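Local coordinates for protein dihydropyrimidinase (PDB 3SFW) that probably hydrolyses the ring amide bond of dihydropyrimidines, as a zinc-dependent cyclic amidase of the amidohydrolase family with a two-zinc active site, at residues D56-L61 / Y236-S241; G121-V126 / L179-A184. All coordinates share one frame; numbering follows the deposited sequence.

Contact 1: residues D56-L61 / Y236-S241. With ZN (zinc ion), chain F; ZN (zinc ion), chain D.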
loop_
_atom_site.group_PDB
_atom_site.type_symbol
_atom_site.label_atom_id
_atom_site.label_comp_id
_atom_site.label_asym_id
_atom_site.label_seq_id
_atom_site.Cartn_x
_atom_site.Cartn_y
_atom_site.Cartn_z
ATOM N N ASP A 56 2.769 30.241 -13.898
ATOM C CA ASP A 56 1.945 29.929 -12.742
ATOM C C ASP A 56 0.575 29.474 -13.185
ATOM O O ASP A 56 -0.171 30.260 -13.734
ATOM C CB ASP A 56 1.769 31.192 -11.874
ATOM C CG ASP A 56 1.117 30.895 -10.512
ATOM O OD1 ASP A 56 0.499 29.834 -10.324
ATOM O OD2 ASP A 56 1.221 31.761 -9.609
ATOM N N PRO A 57 0.291 28.171 -13.071
ATOM C CA PRO A 57 -0.963 27.664 -13.605
ATOM C C PRO A 57 -2.149 27.886 -12.654
ATOM O O PRO A 57 -3.204 27.264 -12.853
ATOM C CB PRO A 57 -0.728 26.153 -13.691
ATOM C CG PRO A 57 0.259 25.854 -12.537
ATOM C CD PRO A 57 1.185 27.091 -12.591
ATOM N N HIS A 58 -1.959 28.652 -11.586
ATOM C CA HIS A 58 -3.001 28.682 -10.560
ATOM C C HIS A 58 -3.205 30.083 -9.983
ATOM O O HIS A 58 -2.661 30.426 -8.928
ATOM C CB HIS A 58 -2.716 27.644 -9.465
ATOM C CG HIS A 58 -3.896 27.354 -8.579
ATOM N ND1 HIS A 58 -4.081 26.127 -7.973
ATOM C CD2 HIS A 58 -4.988 28.102 -8.267
ATOM C CE1 HIS A 58 -5.226 26.140 -7.303
ATOM N NE2 HIS A 58 -5.793 27.326 -7.473
ATOM N N THR A 59 -3.952 30.926 -10.718
ATOM C CA THR A 59 -4.177 32.316 -10.238
ATOM C C THR A 59 -5.664 32.665 -10.251
ATOM O O THR A 59 -6.447 32.045 -10.969
ATOM C CB THR A 59 -3.389 33.362 -11.055
ATOM O OG1 THR A 59 -3.876 33.414 -12.409
ATOM C CG2 THR A 59 -1.870 32.939 -11.134
ATOM N N HIS A 60 -6.037 33.630 -9.413
ATOM C CA HIS A 60 -7.412 34.096 -9.288
ATOM C C HIS A 60 -7.413 35.632 -9.243
ATOM O O HIS A 60 -7.661 36.244 -8.178
ATOM C CB HIS A 60 -8.051 33.548 -7.993
ATOM C CG HIS A 60 -8.109 32.051 -7.947
ATOM N ND1 HIS A 60 -9.049 31.329 -8.655
ATOM C CD2 HIS A 60 -7.319 31.146 -7.325
ATOM C CE1 HIS A 60 -8.880 30.036 -8.412
ATOM N NE2 HIS A 60 -7.813 29.898 -7.629
ATOM N N LEU A 61 -7.069 36.256 -10.370
ATOM C CA LEU A 61 -7.001 37.724 -10.386
ATOM C C LEU A 61 -8.410 38.315 -10.616
ATOM O O LEU A 61 -9.185 37.814 -11.454
ATOM C CB LEU A 61 -6.067 38.175 -11.522
ATOM C CG LEU A 61 -4.662 37.556 -11.491
ATOM C CD1 LEU A 61 -3.779 38.218 -12.577
ATOM C CD2 LEU A 61 -4.020 37.807 -10.090
ATOM N N TYR A 236 -5.687 16.473 -13.046
ATOM C CA TYR A 236 -4.672 17.308 -12.409
ATOM C C TYR A 236 -5.227 17.804 -11.074
ATOM O O TYR A 236 -6.209 18.482 -11.026
ATOM C CB TYR A 236 -4.332 18.467 -13.343
ATOM C CG TYR A 236 -3.308 19.457 -12.825
ATOM C CD1 TYR A 236 -3.680 20.471 -11.927
ATOM C CD2 TYR A 236 -2.022 19.508 -13.395
ATOM C CE1 TYR A 236 -2.766 21.487 -11.554
ATOM C CE2 TYR A 236 -1.089 20.474 -13.014
ATOM C CZ TYR A 236 -1.458 21.448 -12.091
ATOM O OH TYR A 236 -0.601 22.504 -11.843
ATOM N N VAL A 237 -4.639 17.344 -9.988
ATOM C CA VAL A 237 -5.115 17.695 -8.664
ATOM C C VAL A 237 -4.422 18.983 -8.235
ATOM O O VAL A 237 -3.194 18.999 -8.035
ATOM C CB VAL A 237 -4.799 16.580 -7.626
ATOM C CG1 VAL A 237 -5.471 16.947 -6.247
ATOM C CG2 VAL A 237 -5.290 15.190 -8.138
ATOM N N VAL A 238 -5.185 20.071 -8.039
ATOM C CA VAL A 238 -4.534 21.359 -7.716
ATOM C C VAL A 238 -4.261 21.375 -6.195
ATOM O O VAL A 238 -4.836 20.579 -5.452
ATOM C CB VAL A 238 -5.408 22.615 -8.067
ATOM C CG1 VAL A 238 -5.833 22.593 -9.560
ATOM C CG2 VAL A 238 -6.675 22.670 -7.183
ATOM N N HIS A 239 -3.327 22.233 -5.792
ATOM C CA HIS A 239 -2.955 22.408 -4.376
ATOM C C HIS A 239 -3.076 21.129 -3.543
ATOM O O HIS A 239 -3.820 21.103 -2.570
ATOM C CB HIS A 239 -3.696 23.615 -3.688
ATOM C CG HIS A 239 -5.201 23.649 -3.867
ATOM N ND1 HIS A 239 -6.021 22.559 -3.623
ATOM C CD2 HIS A 239 -6.031 24.697 -4.132
ATOM C CE1 HIS A 239 -7.292 22.923 -3.798
ATOM N NE2 HIS A 239 -7.315 24.219 -4.087
ATOM N N VAL A 240 -2.220 20.145 -3.831
ATOM C CA VAL A 240 -2.077 18.972 -2.937
ATOM C C VAL A 240 -1.344 19.443 -1.647
ATOM O O VAL A 240 -0.275 20.068 -1.736
ATOM C CB VAL A 240 -1.268 17.841 -3.656
ATOM C CG1 VAL A 240 -0.997 16.648 -2.693
ATOM C CG2 VAL A 240 -2.038 17.356 -4.874
ATOM N N SER A 241 -1.971 19.266 -0.464
ATOM C CA SER A 241 -1.377 19.876 0.741
ATOM C C SER A 241 -0.882 18.860 1.743
ATOM O O SER A 241 -0.244 19.222 2.750
ATOM C CB SER A 241 -2.397 20.806 1.439
ATOM O OG SER A 241 -3.427 20.055 2.083
HETATM ZN ZN ZN F . -7.508 28.147 -6.486
HETATM ZN ZN ZN D . -8.910 25.599 -4.671
HETATM O O HOH W 1 -10.347 27.130 -4.800
HETATM O O HOH W 2 -8.839 26.790 -2.778
#

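Contact 2: residues G121-V126 / L179-A184. With ZN (zinc ion), chain D.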
loop_
_atom_site.group_PDB
_atom_site.type_symbol
_atom_site.label_atom_id
_atom_site.label_comp_id
_atom_site.label_asym_id
_atom_site.label_seq_id
_atom_site.Cartn_x
_atom_site.Cartn_y
_atom_site.Cartn_z
ATOM N N GLY A 121 -3.273 32.574 -19.910
ATOM C CA GLY A 121 -4.300 31.738 -20.456
ATOM C C GLY A 121 -5.407 31.654 -19.446
ATOM O O GLY A 121 -5.300 32.237 -18.328
ATOM N N PHE A 122 -6.484 30.956 -19.818
ATOM C CA PHE A 122 -7.555 30.669 -18.881
ATOM C C PHE A 122 -7.795 29.169 -18.757
ATOM O O PHE A 122 -7.829 28.453 -19.763
ATOM C CB PHE A 122 -8.886 31.322 -19.337
ATOM C CG PHE A 122 -8.834 32.830 -19.417
ATOM C CD1 PHE A 122 -8.199 33.600 -18.415
ATOM C CD2 PHE A 122 -9.424 33.484 -20.497
ATOM C CE1 PHE A 122 -8.070 34.939 -18.537
ATOM C CE2 PHE A 122 -9.296 34.881 -20.629
ATOM C CZ PHE A 122 -8.663 35.605 -19.643
ATOM N N HIS A 123 -8.125 28.722 -17.528
ATOM C CA HIS A 123 -8.883 27.461 -17.331
ATOM C C HIS A 123 -10.380 27.799 -17.272
ATOM O O HIS A 123 -10.747 28.930 -16.978
ATOM C CB HIS A 123 -8.518 26.772 -15.991
ATOM C CG HIS A 123 -7.058 26.771 -15.666
ATOM N ND1 HIS A 123 -6.131 25.955 -16.312
ATOM C CD2 HIS A 123 -6.381 27.427 -14.690
ATOM C CE1 HIS A 123 -4.953 26.125 -15.729
ATOM N NE2 HIS A 123 -5.068 27.071 -14.800
ATOM N N LEU A 124 -11.240 26.795 -17.370
ATOM C CA LEU A 124 -12.712 27.071 -17.261
ATOM C C LEU A 124 -13.347 26.207 -16.185
ATOM O O LEU A 124 -13.246 24.967 -16.232
ATOM C CB LEU A 124 -13.390 26.770 -18.607
ATOM C CG LEU A 124 -14.895 27.077 -18.615
ATOM C CD1 LEU A 124 -15.095 28.600 -18.493
ATOM C CD2 LEU A 124 -15.439 26.583 -19.959
ATOM N N MET A 125 -14.001 26.852 -15.217
ATOM C CA MET A 125 -14.816 26.144 -14.195
ATOM C C MET A 125 -16.038 25.471 -14.813
ATOM O O MET A 125 -16.731 26.078 -15.626
ATOM C CB MET A 125 -15.266 27.137 -13.146
ATOM C CG MET A 125 -16.322 26.545 -12.183
ATOM S SD MET A 125 -16.750 27.940 -11.062
ATOM C CE MET A 125 -18.281 27.245 -10.390
ATOM N N VAL A 126 -16.279 24.218 -14.470
ATOM C CA VAL A 126 -17.559 23.534 -14.858
ATOM C C VAL A 126 -18.376 23.331 -13.576
ATOM O O VAL A 126 -17.862 22.749 -12.609
ATOM C CB VAL A 126 -17.294 22.190 -15.580
ATOM C CG1 VAL A 126 -18.598 21.489 -15.977
ATOM C CG2 VAL A 126 -16.448 22.445 -16.830
ATOM N N LEU A 179 -7.649 18.511 -20.079
ATOM C CA LEU A 179 -7.187 18.045 -18.750
ATOM C C LEU A 179 -8.233 18.540 -17.725
ATOM O O LEU A 179 -8.702 19.684 -17.838
ATOM C CB LEU A 179 -5.843 18.743 -18.453
ATOM C CG LEU A 179 -5.194 18.437 -17.086
ATOM C CD1 LEU A 179 -4.885 16.968 -16.972
ATOM C CD2 LEU A 179 -3.939 19.275 -17.020
ATOM N N VAL A 180 -8.660 17.661 -16.817
ATOM C CA VAL A 180 -9.623 18.049 -15.762
ATOM C C VAL A 180 -8.801 18.313 -14.492
ATOM O O VAL A 180 -8.066 17.450 -14.046
ATOM C CB VAL A 180 -10.675 16.960 -15.509
ATOM C CG1 VAL A 180 -11.590 17.379 -14.329
ATOM C CG2 VAL A 180 -11.564 16.796 -16.768
ATOM N N GLN A 181 -8.997 19.509 -13.928
ATOM C CA GLN A 181 -8.416 19.915 -12.660
ATOM C C GLN A 181 -9.461 19.721 -11.574
ATOM O O GLN A 181 -10.623 20.051 -11.796
ATOM C CB GLN A 181 -8.099 21.372 -12.721
ATOM C CG GLN A 181 -6.945 21.699 -13.666
ATOM C CD GLN A 181 -6.930 23.165 -13.977
ATOM O OE1 GLN A 181 -6.009 23.915 -13.559
ATOM N NE2 GLN A 181 -7.922 23.597 -14.653
ATOM N N VAL A 182 -9.051 19.250 -10.393
ATOM C CA VAL A 182 -9.971 19.291 -9.263
ATOM C C VAL A 182 -9.415 20.063 -8.083
ATOM O O VAL A 182 -8.288 19.840 -7.696
ATOM C CB VAL A 182 -10.347 17.860 -8.814
ATOM C CG1 VAL A 182 -10.888 17.852 -7.460
ATOM C CG2 VAL A 182 -11.317 17.226 -9.822
ATOM N N HIS A 183 -10.303 20.791 -7.393
ATOM C CA HIS A 183 -10.106 21.192 -5.993
ATOM C C HIS A 183 -10.697 20.052 -5.154
ATOM O O HIS A 183 -11.929 19.898 -5.099
ATOM C CB HIS A 183 -10.872 22.524 -5.674
ATOM C CG HIS A 183 -10.812 22.910 -4.219
ATOM N ND1 HIS A 183 -10.207 24.070 -3.765
ATOM C CD2 HIS A 183 -11.246 22.247 -3.112
ATOM C CE1 HIS A 183 -10.311 24.118 -2.443
ATOM N NE2 HIS A 183 -10.916 23.018 -2.023
ATOM N N ALA A 184 -9.827 19.248 -4.526
ATOM C CA ALA A 184 -10.289 17.972 -3.936
ATOM C C ALA A 184 -10.361 18.092 -2.408
ATOM O O ALA A 184 -9.438 17.670 -1.694
ATOM C CB ALA A 184 -9.337 16.791 -4.346
HETATM ZN ZN ZN D . -8.910 25.599 -4.671
HETATM O O HOH W 1 -10.347 27.130 -4.800
HETATM O O HOH W 2 -8.839 26.790 -2.778
#

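Contact 1: residues D56-L61 / Y236-S241
His58 reaches across the barrel interior to Val238 and His239, while Pro57 rests against the hydroxyl of Tyr236. In His58 the bond from CB holds the ring anti to the backbone N (chi1 -165°), swinging it off strand 49-59 toward the metals. Beyond CG the ring is used all round. His58 ND1 lies 3.8 Å from Val238 CB and is hydrogen-bonded to Glu262. His58 CE1 meets Val238 CB at 3.6 Å and is equally close, 3.6 Å, to His239 CD2. His60 CD2 sits at the edge of the His58 ring, in its plane. His58 NE2, at the tip, binds one zinc at 2.1 Å. The planes of the His58 and His239 rings are tilted 32°, and each ring ends on its own zinc. The branched Val238 suits its place, putting CG2 over one face of the His239 ring while its CB packs on His58 CE1. Nearer the start of both segments, Tyr236 OH touches Pro57 CG at 3.5 Å and is hydrogen-bonded to Glu262 and Thr311. An Asx turn ties Asp56 OD1 to the His58 N-H, which comes from above the carboxylate plane. His60 NE2 and Asp315 join His58 on its zinc; His239 NE2, His183 and two waters hold the second, and carboxylated Lys150 serves both. In this two-zinc site the Glu262 bond to His58 ND1 probably helps hold the ring, consistent with a metal-activated water or hydroxide attacking the substrate, as in related amidohydrolases.

Contact 2: residues G121-V126 / L179-A184
The imidazole of His123 carries the carboxamide oxygen of Gln181 on one face: Gln181 OE1 sits over the ring centre, 3.3 Å above its plane. His123 ND1 is hydrogen-bonded to Ser148 and His123 NE2 to the carbonyl oxygen of Pro57, so an imidazole suits this position by serving both at once. The rings of Phe92 and Phe376 also meet it. The amide is turned 59° from the imidazole, with Gln181 OE1 3.3 Å from His123 CE1 and Gln181 NE2 3.4 Å from His123 CG. Although Gln181 OE1 is 3.4 Å from His123 ND1, the angle is too poor for a hydrogen bond between them; the carboxamide packs over the ring face. Gln181 gets there with CG anti to its carbonyl carbon (chi1 -69°), its extended chain spanning the gap between the strands. A leucine in place of His123 would probably leave Ser148 and the Pro57 carbonyl without their imidazole partner and the Gln181 oxygen without the ring face beneath it. Two residues beyond Gln181, His183 binds a zinc through ND1, with one of that metal's waters in the plane at its ring edge. Around the contact, Leu124 is bonded through its backbone to Ser148, which Gln181 also touches; strand 86-93 flanks 119-124, strand 234-237 flanks 180-182, and helix 163-176 packs against Val180 and Val182 from outside the barrel.

In the fold
From the N terminus the chain enters the barrel along strand 49-59, continues through 86-93 to 119-124, and only after helices 131-142 and 163-176 reaches 180-182, where contact 2 closes a loop of 52 residues. More helices follow before strand 234-237, and there contact 1 closes the larger loop of 174 residues, with contact 2 nested inside it. Segments 179-184 and 236-241 are neighbours in a parallel sheet, linked by a probable hydrogen bond from Tyr236 N to Val180 O (2.8 Å). Together the two contacts join early and middle strands of the TIM-type barrel across its interior, and both meet at the zinc shared by His183 and His239.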